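Local coordinates for succinate dehydrogenase subunit A (Mycolicibacterium smegmatis, PDB 7D6V), which probably oxidises succinate as the FAD-carrying flavoprotein subunit of the succinate dehydrogenase Sdh1, passing electrons on to the iron-sulfur subunit, at residues S258-V268 and L361-A372; H388-V396 and E413-R423. One frame throughout, in Å; residues are numbered along the deposited sequence.

Interaction 1 of 2, residues S258-V268 and L361-A372; sequences SVKGILVTEGV and LPSMYHQFIELA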
loop_
_atom_site.group_PDB
_atom_site.type_symbol
_atom_site.label_atom_id
_atom_site.label_comp_id
_atom_site.label_asym_id
_atom_site.label_seq_id
_atom_site.Cartn_x
_atom_site.Cartn_y
_atom_site.Cartn_z
ATOM N N SER A 258 16.709 -7.508 1.030
ATOM C CA SER A 258 15.678 -6.479 0.961
ATOM C C SER A 258 14.958 -6.488 -0.382
ATOM O O SER A 258 13.781 -6.119 -0.456
ATOM C CB SER A 258 16.293 -5.108 1.230
ATOM O OG SER A 258 17.476 -4.928 0.474
ATOM N N VAL A 259 15.642 -6.900 -1.447
ATOM C CA VAL A 259 15.042 -7.047 -2.773
ATOM C C VAL A 259 15.463 -8.417 -3.304
ATOM O O VAL A 259 16.515 -8.569 -3.931
ATOM C CB VAL A 259 15.440 -5.915 -3.729
ATOM C CG1 VAL A 259 14.792 -4.620 -3.296
ATOM C CG2 VAL A 259 16.951 -5.701 -3.729
ATOM N N LYS A 260 14.630 -9.430 -3.071
ATOM C CA LYS A 260 14.998 -10.801 -3.395
ATOM C C LYS A 260 14.031 -11.481 -4.352
ATOM O O LYS A 260 14.281 -12.622 -4.756
ATOM C CB LYS A 260 15.117 -11.635 -2.112
ATOM C CG LYS A 260 16.022 -12.845 -2.240
ATOM C CD LYS A 260 15.526 -14.003 -1.404
ATOM C CE LYS A 260 16.180 -15.301 -1.835
ATOM N NZ LYS A 260 15.679 -16.458 -1.045
ATOM N N GLY A 261 12.943 -10.825 -4.730
ATOM C CA GLY A 261 12.050 -11.396 -5.713
ATOM C C GLY A 261 11.505 -10.341 -6.645
ATOM O O GLY A 261 10.588 -10.604 -7.426
ATOM N N ILE A 262 12.062 -9.134 -6.563
ATOM C CA ILE A 262 11.627 -8.054 -7.436
ATOM C C ILE A 262 12.029 -8.374 -8.866
ATOM O O ILE A 262 13.188 -8.703 -9.148
ATOM C CB ILE A 262 12.216 -6.718 -6.963
ATOM C CG1 ILE A 262 12.016 -6.559 -5.454
ATOM C CG2 ILE A 262 11.591 -5.561 -7.720
ATOM C CD1 ILE A 262 10.593 -6.248 -5.054
ATOM N N LEU A 263 11.066 -8.285 -9.778
ATOM C CA LEU A 263 11.310 -8.613 -11.173
ATOM C C LEU A 263 11.960 -7.437 -11.884
ATOM O O LEU A 263 11.586 -6.281 -11.672
ATOM C CB LEU A 263 10.002 -8.988 -11.872
ATOM C CG LEU A 263 9.522 -10.441 -11.827
ATOM C CD1 LEU A 263 9.330 -10.927 -10.401
ATOM C CD2 LEU A 263 8.235 -10.605 -12.620
ATOM N N VAL A 264 12.942 -7.736 -12.728
ATOM C CA VAL A 264 13.606 -6.738 -13.557
ATOM C C VAL A 264 13.146 -6.952 -14.992
ATOM O O VAL A 264 13.333 -8.036 -15.558
ATOM C CB VAL A 264 15.135 -6.827 -13.444
ATOM C CG1 VAL A 264 15.788 -5.677 -14.181
ATOM C CG2 VAL A 264 15.561 -6.838 -11.986
ATOM N N THR A 265 12.543 -5.921 -15.577
ATOM C CA THR A 265 11.993 -6.025 -16.919
ATOM C C THR A 265 13.107 -6.099 -17.961
ATOM O O THR A 265 14.256 -5.722 -17.717
ATOM C CB THR A 265 11.081 -4.836 -17.220
ATOM O OG1 THR A 265 11.841 -3.623 -17.163
ATOM C CG2 THR A 265 9.951 -4.764 -16.207
ATOM N N GLU A 266 12.747 -6.599 -19.145
ATOM C CA GLU A 266 13.681 -6.645 -20.263
ATOM C C GLU A 266 13.973 -5.266 -20.838
ATOM O O GLU A 266 14.872 -5.141 -21.678
ATOM C CB GLU A 266 13.142 -7.568 -21.357
ATOM C CG GLU A 266 11.914 -7.036 -22.076
ATOM C CD GLU A 266 10.617 -7.353 -21.348
ATOM O OE1 GLU A 266 10.669 -7.716 -20.154
ATOM O OE2 GLU A 266 9.543 -7.234 -21.975
ATOM N N GLY A 267 13.238 -4.236 -20.416
ATOM C CA GLY A 267 13.582 -2.882 -20.814
ATOM C C GLY A 267 14.958 -2.465 -20.340
ATOM O O GLY A 267 15.631 -1.670 -20.999
ATOM N N VAL A 268 15.391 -2.989 -19.190
ATOM C CA VAL A 268 16.756 -2.752 -18.731
ATOM C C VAL A 268 17.754 -3.372 -19.699
ATOM O O VAL A 268 18.833 -2.819 -19.942
ATOM C CB VAL A 268 16.937 -3.293 -17.301
ATOM C CG1 VAL A 268 18.327 -2.969 -16.783
ATOM C CG2 VAL A 268 15.871 -2.721 -16.386
ATOM N N LEU A 361 14.737 5.070 -16.235
ATOM C CA LEU A 361 14.328 4.122 -15.199
ATOM C C LEU A 361 14.040 4.883 -13.911
ATOM O O LEU A 361 14.822 4.836 -12.954
ATOM C CB LEU A 361 15.403 3.057 -14.982
ATOM C CG LEU A 361 15.816 2.252 -16.218
ATOM C CD1 LEU A 361 17.236 1.729 -16.073
ATOM C CD2 LEU A 361 14.845 1.111 -16.463
ATOM N N PRO A 362 12.916 5.602 -13.856
ATOM C CA PRO A 362 12.621 6.427 -12.675
ATOM C C PRO A 362 12.354 5.622 -11.412
ATOM O O PRO A 362 13.003 5.837 -10.383
ATOM C CB PRO A 362 11.370 7.213 -13.099
ATOM C CG PRO A 362 11.256 7.024 -14.588
ATOM C CD PRO A 362 11.852 5.691 -14.866
ATOM N N SER A 363 11.400 4.691 -11.479
ATOM C CA SER A 363 10.950 4.008 -10.269
ATOM C C SER A 363 11.969 2.986 -9.788
ATOM O O SER A 363 12.213 2.864 -8.582
ATOM C CB SER A 363 9.600 3.336 -10.517
ATOM O OG SER A 363 9.268 2.457 -9.455
ATOM N N MET A 364 12.565 2.238 -10.717
ATOM C CA MET A 364 13.481 1.168 -10.339
ATOM C C MET A 364 14.717 1.715 -9.634
ATOM O O MET A 364 15.135 1.183 -8.600
ATOM C CB MET A 364 13.862 0.369 -11.584
ATOM C CG MET A 364 15.062 -0.537 -11.437
ATOM S SD MET A 364 15.713 -0.954 -13.062
ATOM C CE MET A 364 17.059 -2.030 -12.616
ATOM N N TYR A 365 15.298 2.793 -10.169
ATOM C CA TYR A 365 16.483 3.389 -9.561
ATOM C C TYR A 365 16.192 3.880 -8.148
ATOM O O TYR A 365 16.943 3.588 -7.207
ATOM C CB TYR A 365 16.990 4.534 -10.441
ATOM C CG TYR A 365 17.950 5.482 -9.757
ATOM C CD1 TYR A 365 19.304 5.196 -9.683
ATOM C CD2 TYR A 365 17.500 6.673 -9.198
ATOM C CE1 TYR A 365 20.183 6.059 -9.061
ATOM C CE2 TYR A 365 18.371 7.541 -8.574
ATOM C CZ TYR A 365 19.712 7.230 -8.510
ATOM O OH TYR A 365 20.584 8.093 -7.893
ATOM N N HIS A 366 15.093 4.620 -7.981
ATOM C CA HIS A 366 14.746 5.153 -6.669
ATOM C C HIS A 366 14.478 4.032 -5.676
ATOM O O HIS A 366 14.985 4.051 -4.549
ATOM C CB HIS A 366 13.528 6.070 -6.782
ATOM C CG HIS A 366 13.842 7.426 -7.333
ATOM N ND1 HIS A 366 13.070 8.033 -8.299
ATOM C CD2 HIS A 366 14.842 8.293 -7.050
ATOM C CE1 HIS A 366 13.582 9.216 -8.589
ATOM N NE2 HIS A 366 14.659 9.398 -7.845
ATOM N N GLN A 367 13.684 3.040 -6.084
ATOM C CA GLN A 367 13.354 1.941 -5.187
ATOM C C GLN A 367 14.605 1.190 -4.761
ATOM O O GLN A 367 14.794 0.896 -3.575
ATOM C CB GLN A 367 12.366 0.993 -5.865
ATOM C CG GLN A 367 11.765 -0.045 -4.939
ATOM C CD GLN A 367 11.145 -1.201 -5.693
ATOM O OE1 GLN A 367 11.383 -1.375 -6.887
ATOM N NE2 GLN A 367 10.340 -1.997 -5.001
ATOM N N PHE A 368 15.487 0.889 -5.715
ATOM C CA PHE A 368 16.676 0.115 -5.383
ATOM C C PHE A 368 17.611 0.903 -4.479
ATOM O O PHE A 368 18.166 0.347 -3.525
ATOM C CB PHE A 368 17.390 -0.321 -6.661
ATOM C CG PHE A 368 16.864 -1.605 -7.237
ATOM C CD1 PHE A 368 15.561 -2.000 -6.998
ATOM C CD2 PHE A 368 17.670 -2.415 -8.015
ATOM C CE1 PHE A 368 15.071 -3.175 -7.526
ATOM C CE2 PHE A 368 17.186 -3.589 -8.544
ATOM C CZ PHE A 368 15.885 -3.969 -8.299
ATOM N N ILE A 369 17.777 2.203 -4.738
ATOM C CA ILE A 369 18.694 2.986 -3.917
ATOM C C ILE A 369 18.140 3.159 -2.506
ATOM O O ILE A 369 18.894 3.126 -1.526
ATOM C CB ILE A 369 19.018 4.337 -4.589
ATOM C CG1 ILE A 369 20.204 5.003 -3.897
ATOM C CG2 ILE A 369 17.833 5.279 -4.565
ATOM C CD1 ILE A 369 21.500 4.247 -4.058
ATOM N N GLU A 370 16.819 3.331 -2.364
ATOM C CA GLU A 370 16.274 3.543 -1.028
ATOM C C GLU A 370 16.062 2.247 -0.259
ATOM O O GLU A 370 15.925 2.292 0.967
ATOM C CB GLU A 370 14.945 4.306 -1.089
ATOM C CG GLU A 370 13.822 3.613 -1.844
ATOM C CD GLU A 370 13.037 2.642 -0.984
ATOM O OE1 GLU A 370 13.097 2.763 0.257
ATOM O OE2 GLU A 370 12.355 1.763 -1.551
ATOM N N LEU A 371 16.031 1.100 -0.932
ATOM C CA LEU A 371 15.717 -0.152 -0.260
ATOM C C LEU A 371 16.912 -1.072 -0.077
ATOM O O LEU A 371 17.010 -1.740 0.954
ATOM C CB LEU A 371 14.618 -0.891 -1.032
ATOM C CG LEU A 371 13.902 -2.027 -0.309
ATOM C CD1 LEU A 371 13.394 -1.548 1.034
ATOM C CD2 LEU A 371 12.753 -2.532 -1.154
ATOM N N ALA A 372 17.833 -1.131 -1.037
ATOM C CA ALA A 372 18.977 -2.025 -0.946
ATOM C C ALA A 372 20.312 -1.296 -0.952
ATOM O O ALA A 372 21.357 -1.954 -0.936
ATOM C CB ALA A 372 18.944 -3.043 -2.091
#

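Interaction 2 of 2, residues H388-V396 and E413-R423; sequences HYVMGGIEV and ECSGGMHGSNR. With FAD (flavin-adenine dinucleotide), chain D.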
loop_
_atom_site.group_PDB
_atom_site.type_symbol
_atom_site.label_atom_id
_atom_site.label_comp_id
_atom_site.label_asym_id
_atom_site.label_seq_id
_atom_site.Cartn_x
_atom_site.Cartn_y
_atom_site.Cartn_z
ATOM N N HIS A 388 7.089 -16.597 -10.176
ATOM C CA HIS A 388 6.119 -15.513 -10.109
ATOM C C HIS A 388 4.683 -15.995 -9.986
ATOM O O HIS A 388 3.967 -15.569 -9.073
ATOM C CB HIS A 388 6.263 -14.620 -11.350
ATOM C CG HIS A 388 5.428 -13.381 -11.305
ATOM N ND1 HIS A 388 5.511 -12.464 -10.280
ATOM C CD2 HIS A 388 4.491 -12.907 -12.158
ATOM C CE1 HIS A 388 4.662 -11.479 -10.504
ATOM N NE2 HIS A 388 4.029 -11.724 -11.637
ATOM N N TYR A 389 4.238 -16.875 -10.878
ATOM C CA TYR A 389 2.834 -17.234 -10.984
ATOM C C TYR A 389 2.722 -18.711 -11.325
ATOM O O TYR A 389 3.598 -19.276 -11.981
ATOM C CB TYR A 389 2.135 -16.386 -12.057
ATOM C CG TYR A 389 0.631 -16.527 -12.122
ATOM C CD1 TYR A 389 0.035 -17.451 -12.967
ATOM C CD2 TYR A 389 -0.190 -15.713 -11.362
ATOM C CE1 TYR A 389 -1.334 -17.570 -13.038
ATOM C CE2 TYR A 389 -1.559 -15.829 -11.424
ATOM C CZ TYR A 389 -2.126 -16.759 -12.262
ATOM O OH TYR A 389 -3.493 -16.873 -12.327
ATOM N N VAL A 390 1.640 -19.335 -10.873
ATOM C CA VAL A 390 1.343 -20.722 -11.206
ATOM C C VAL A 390 0.058 -20.746 -12.024
ATOM O O VAL A 390 -0.985 -20.256 -11.577
ATOM C CB VAL A 390 1.248 -21.612 -9.951
ATOM C CG1 VAL A 390 0.195 -21.107 -8.971
ATOM C CG2 VAL A 390 0.973 -23.051 -10.344
ATOM N N MET A 391 0.146 -21.283 -13.239
ATOM C CA MET A 391 -1.006 -21.370 -14.126
ATOM C C MET A 391 -1.873 -22.585 -13.845
ATOM O O MET A 391 -2.989 -22.663 -14.368
ATOM C CB MET A 391 -0.541 -21.388 -15.582
ATOM C CG MET A 391 -0.127 -20.029 -16.111
ATOM S SD MET A 391 1.518 -19.556 -15.554
ATOM C CE MET A 391 2.532 -20.196 -16.872
ATOM N N GLY A 392 -1.392 -23.530 -13.041
ATOM C CA GLY A 392 -2.184 -24.674 -12.652
ATOM C C GLY A 392 -3.022 -24.400 -11.420
ATOM O O GLY A 392 -2.965 -23.334 -10.810
ATOM N N GLY A 393 -3.819 -25.393 -11.055
ATOM C CA GLY A 393 -4.666 -25.258 -9.889
ATOM C C GLY A 393 -5.794 -26.270 -9.925
ATOM O O GLY A 393 -5.720 -27.275 -10.624
ATOM N N ILE A 394 -6.837 -25.967 -9.156
ATOM C CA ILE A 394 -7.969 -26.874 -9.025
ATOM C C ILE A 394 -8.760 -26.890 -10.325
ATOM O O ILE A 394 -9.122 -25.838 -10.866
ATOM C CB ILE A 394 -8.848 -26.460 -7.837
ATOM C CG1 ILE A 394 -8.011 -26.406 -6.562
ATOM C CG2 ILE A 394 -9.995 -27.429 -7.659
ATOM C CD1 ILE A 394 -8.371 -25.275 -5.649
ATOM N N GLU A 395 -9.026 -28.088 -10.835
ATOM C CA GLU A 395 -9.788 -28.248 -12.067
ATOM C C GLU A 395 -11.236 -27.840 -11.822
ATOM O O GLU A 395 -11.938 -28.463 -11.021
ATOM C CB GLU A 395 -9.695 -29.690 -12.552
ATOM C CG GLU A 395 -10.237 -29.910 -13.942
ATOM C CD GLU A 395 -10.243 -31.369 -14.331
ATOM O OE1 GLU A 395 -10.510 -32.215 -13.455
ATOM O OE2 GLU A 395 -9.976 -31.673 -15.511
ATOM N N VAL A 396 -11.685 -26.796 -12.512
ATOM C CA VAL A 396 -12.994 -26.210 -12.276
ATOM C C VAL A 396 -13.915 -26.552 -13.437
ATOM O O VAL A 396 -13.480 -26.865 -14.549
ATOM C CB VAL A 396 -12.919 -24.678 -12.101
ATOM C CG1 VAL A 396 -12.048 -24.306 -10.932
ATOM C CG2 VAL A 396 -12.401 -24.026 -13.364
ATOM N N GLU A 413 -5.929 -17.548 -8.503
ATOM C CA GLU A 413 -4.682 -18.230 -8.831
ATOM C C GLU A 413 -4.718 -19.701 -8.441
ATOM O O GLU A 413 -4.089 -20.529 -9.106
ATOM C CB GLU A 413 -3.501 -17.536 -8.155
ATOM C CG GLU A 413 -2.155 -17.990 -8.688
ATOM C CD GLU A 413 -1.016 -17.110 -8.232
ATOM O OE1 GLU A 413 -1.284 -16.034 -7.663
ATOM O OE2 GLU A 413 0.151 -17.491 -8.446
ATOM N N CYS A 414 -5.439 -20.046 -7.374
ATOM C CA CYS A 414 -5.568 -21.447 -6.991
ATOM C C CYS A 414 -6.379 -22.249 -7.996
ATOM O O CYS A 414 -6.345 -23.482 -7.950
ATOM C CB CYS A 414 -6.200 -21.561 -5.602
ATOM S SG CYS A 414 -7.968 -21.227 -5.548
ATOM N N SER A 415 -7.109 -21.584 -8.884
ATOM C CA SER A 415 -7.845 -22.245 -9.944
ATOM C C SER A 415 -6.925 -22.554 -11.123
ATOM O O SER A 415 -5.874 -21.936 -11.306
ATOM C CB SER A 415 -9.013 -21.374 -10.401
ATOM O OG SER A 415 -9.859 -22.076 -11.288
ATOM N N GLY A 416 -7.335 -23.524 -11.927
ATOM C CA GLY A 416 -6.573 -23.914 -13.095
ATOM C C GLY A 416 -7.455 -24.022 -14.320
ATOM O O GLY A 416 -8.630 -24.377 -14.239
ATOM N N GLY A 417 -6.866 -23.698 -15.469
ATOM C CA GLY A 417 -7.553 -23.885 -16.732
ATOM C C GLY A 417 -7.595 -22.679 -17.646
ATOM O O GLY A 417 -7.480 -22.829 -18.865
ATOM N N MET A 418 -7.756 -21.480 -17.084
ATOM C CA MET A 418 -7.843 -20.286 -17.917
ATOM C C MET A 418 -6.572 -20.062 -18.724
ATOM O O MET A 418 -6.606 -20.022 -19.957
ATOM C CB MET A 418 -8.135 -19.056 -17.067
ATOM C CG MET A 418 -8.278 -17.850 -17.944
ATOM S SD MET A 418 -8.704 -16.303 -17.165
ATOM C CE MET A 418 -8.602 -15.288 -18.625
ATOM N N HIS A 419 -5.446 -19.888 -18.045
ATOM C CA HIS A 419 -4.163 -19.724 -18.710
ATOM C C HIS A 419 -3.552 -21.105 -18.898
ATOM O O HIS A 419 -3.231 -21.784 -17.917
ATOM C CB HIS A 419 -3.247 -18.823 -17.885
ATOM C CG HIS A 419 -3.967 -17.719 -17.176
ATOM N ND1 HIS A 419 -4.388 -17.825 -15.869
ATOM C CD2 HIS A 419 -4.331 -16.481 -17.588
ATOM C CE1 HIS A 419 -4.986 -16.705 -15.507
ATOM N NE2 HIS A 419 -4.962 -15.872 -16.531
ATOM N N GLY A 420 -3.416 -21.532 -20.147
ATOM C CA GLY A 420 -2.958 -22.881 -20.402
ATOM C C GLY A 420 -1.498 -23.089 -20.069
ATOM O O GLY A 420 -1.160 -23.794 -19.115
ATOM N N SER A 421 -0.623 -22.461 -20.845
ATOM C CA SER A 421 0.810 -22.568 -20.645
ATOM C C SER A 421 1.456 -21.266 -20.221
ATOM O O SER A 421 2.624 -21.278 -19.821
ATOM C CB SER A 421 1.491 -23.056 -21.929
ATOM O OG SER A 421 1.114 -24.384 -22.208
ATOM N N ASN A 422 0.740 -20.151 -20.303
ATOM C CA ASN A 422 1.308 -18.835 -20.069
ATOM C C ASN A 422 0.169 -17.845 -19.923
ATOM O O ASN A 422 -0.839 -17.946 -20.622
ATOM C CB ASN A 422 2.238 -18.421 -21.217
ATOM C CG ASN A 422 3.056 -17.195 -20.887
ATOM O OD1 ASN A 422 3.709 -17.131 -19.847
ATOM N ND2 ASN A 422 3.029 -16.213 -21.775
ATOM N N ARG A 423 0.331 -16.906 -19.005
ATOM C CA ARG A 423 -0.650 -15.868 -18.746
ATOM C C ARG A 423 -0.263 -14.558 -19.422
ATOM O O ARG A 423 0.914 -14.205 -19.520
ATOM C CB ARG A 423 -0.802 -15.648 -17.243
ATOM C CG ARG A 423 0.467 -15.120 -16.623
ATOM C CD ARG A 423 0.356 -14.921 -15.144
ATOM N NE ARG A 423 -0.586 -13.862 -14.842
ATOM C CZ ARG A 423 -0.254 -12.578 -14.831
ATOM N NH1 ARG A 423 0.992 -12.212 -15.092
ATOM N NH2 ARG A 423 -1.165 -11.665 -14.556
HETATM P PA FAD D . -4.700 -13.433 -3.141
HETATM O O1A FAD D . -5.523 -12.206 -3.009
HETATM O O2A FAD D . -3.271 -13.314 -3.509
HETATM O O5B FAD D . -4.738 -14.174 -1.727
HETATM C C5B FAD D . -5.574 -15.279 -1.439
HETATM C C4B FAD D . -6.165 -15.129 -0.047
HETATM O O4B FAD D . -6.368 -16.408 0.544
HETATM C C3B FAD D . -5.288 -14.374 0.922
HETATM O O3B FAD D . -6.129 -13.486 1.643
HETATM C C2B FAD D . -4.783 -15.424 1.877
HETATM O O2B FAD D . -4.533 -14.911 3.179
HETATM C C1B FAD D . -5.928 -16.393 1.893
HETATM N N9A FAD D . -5.488 -17.733 2.314
HETATM C C8A FAD D . -4.544 -18.477 1.739
HETATM N N7A FAD D . -4.403 -19.649 2.383
HETATM C C5A FAD D . -5.273 -19.660 3.397
HETATM C C6A FAD D . -5.651 -20.588 4.473
HETATM N N6A FAD D . -5.056 -21.783 4.606
HETATM N N1A FAD D . -6.612 -20.204 5.321
HETATM C C2A FAD D . -7.229 -19.025 5.212
HETATM N N3A FAD D . -6.936 -18.137 4.264
HETATM C C4A FAD D . -5.987 -18.393 3.345
HETATM N N1 FAD D . -1.316 -9.963 -12.126
HETATM C C2 FAD D . -1.657 -9.060 -13.067
HETATM O O2 FAD D . -2.608 -9.316 -13.812
HETATM N N3 FAD D . -1.019 -7.902 -13.236
HETATM C C4 FAD D . 0.015 -7.556 -12.482
HETATM O O4 FAD D . 0.592 -6.475 -12.657
HETATM C C4X FAD D . 0.463 -8.481 -11.428
HETATM N N5 FAD D . 1.501 -8.191 -10.628
HETATM C C5X FAD D . 1.880 -9.055 -9.674
HETATM C C6 FAD D . 2.951 -8.739 -8.855
HETATM C C7 FAD D . 3.352 -9.624 -7.873
HETATM C C7M FAD D . 4.512 -9.294 -6.982
HETATM C C8 FAD D . 2.637 -10.904 -7.697
HETATM C C8M FAD D . 3.071 -11.864 -6.630
HETATM C C9 FAD D . 1.564 -11.224 -8.508
HETATM C C9A FAD D . 1.165 -10.342 -9.491
HETATM N N10 FAD D . 0.084 -10.664 -10.314
HETATM C C10 FAD D . -0.288 -9.740 -11.293
HETATM C "C1'" FAD D . -0.646 -11.915 -10.146
HETATM C "C2'" FAD D . -1.969 -11.638 -9.440
HETATM O "O2'" FAD D . -1.800 -10.609 -8.469
HETATM C "C3'" FAD D . -2.498 -12.855 -8.703
HETATM O "O3'" FAD D . -2.814 -13.860 -9.657
HETATM C "C4'" FAD D . -3.758 -12.506 -7.928
HETATM O "O4'" FAD D . -3.463 -11.508 -6.960
HETATM C "C5'" FAD D . -4.345 -13.702 -7.205
HETATM O "O5'" FAD D . -5.378 -13.222 -6.358
HETATM P P FAD D . -6.267 -14.181 -5.447
HETATM O O1P FAD D . -7.460 -13.398 -5.027
HETATM O O2P FAD D . -6.476 -15.477 -6.144
HETATM O O3P FAD D . -5.353 -14.485 -4.159
#

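Interaction 1 of 2, residues S258-V268 and L361-A372
S258 and V259 meet the L371-A372 part of helix 362-372. The S258 hydroxyl, tucked between its own backbone N and carbonyl carbon (chi1 47°), brings OG 3.5 Å from A372 CB; its hydrogen bond goes to the G30 carbonyl of the neighbouring iron-sulfur subunit. V259 then divides its branches: CG1 and the L371 branch ending in CD2 run past one another in opposite directions, 3.6 Å apart, while CG2 rests on A372 CB at 3.7 Å. Next along the chain, I262 sends CG2 to the rim of the F368 ring, near the ring plane and 4.2 Å from CE1, and its CD1 comes beside the Q367 amide. V264 CG1 packs obliquely against the M364 methyl CE; the V264 carbonyl O is hydrogen-bonded to H249 NE2. At the far end, V268 presents CG2 to two partners. M364, extended beyond a CG that lies anti to its backbone N (chi1 165°), meets it end to end, with SD 3.8 Å from V268 CG2, and L361 comes across at about a right angle, its CD2 4.0 Å from the same methyl. L361, M364, F368 and L371 follow one another at three- or four-residue spacing, so the contact is a loop laid along one apolar face of a helix, within the FAD-binding flavoprotein fold and beside its iron-sulfur partner.

Interaction 2 of 2, residues H388-V396 and E413-R423
A short parallel strand pairing joins I394 to S415 beside the FAD pocket, whose wall is continued by H388, Y389, E413 and R423. I394 N donates to C414 O (2.8 Å) and G416 N to I394 O (3.1 Å). G393 and G416, both glycines, bring the two backbones to 4.0 Å between G393 CA and G416 CA. Nearer the flavin, Y389 is the hub. R423 CD lies over one face of its ring, 3.6 Å from the centroid, and the guanidinium beyond adds a cation-pi contact. The E413 carboxylate is stacked with the ring, their planes 15° apart, and the ring turns its edge to the face of H419 in an offset edge-to-face pair. E413 is held from several sides: its backbone N donates to FAD O2P (3.2 Å), OE1 accepts a weak bond from FAD O3' (3.3 Å), and OE2 takes a weak one from V390 N (3.4 Å). R423, bent at chi3 (-67°), brings the guanidinium edge to the isoalloxazine; NH2 comes 2.9 Å from FAD O2, and NH2 is hydrogen-bonded to S428 OG. Such a positive group would probably stabilise negative charge on the reduced flavin at N1 and O2. M391 packs crosswise on H419. Strand, glycine-rich turn and FAD-binding side chains together form the flavin site of a succinate dehydrogenase/fumarate reductase flavoprotein.

How the interactions relate
Interactions 1 and 2 follow each other along the chain, their centres 27 Å apart, yet they touch where L263 CD2 packs 4.0 Å from H388 ND1. Strand 246-253 bridges them: it runs antiparallel to strand 383-395, which carries H388 and Y389, and its M253 and T251 are backbone-bonded to I262 and V264. Interaction 2 lies directly on the FAD, with H388 CE1 3.5 Å from FAD C7. Interaction 1 stands further out, the nearest atoms of the I262 side chain and FAD about 7 Å apart, and the iron-sulfur subunit borders it at S258, E370 and L371. One thus supplies part of the flavin pocket wall, the other the subunit-facing part of the fold.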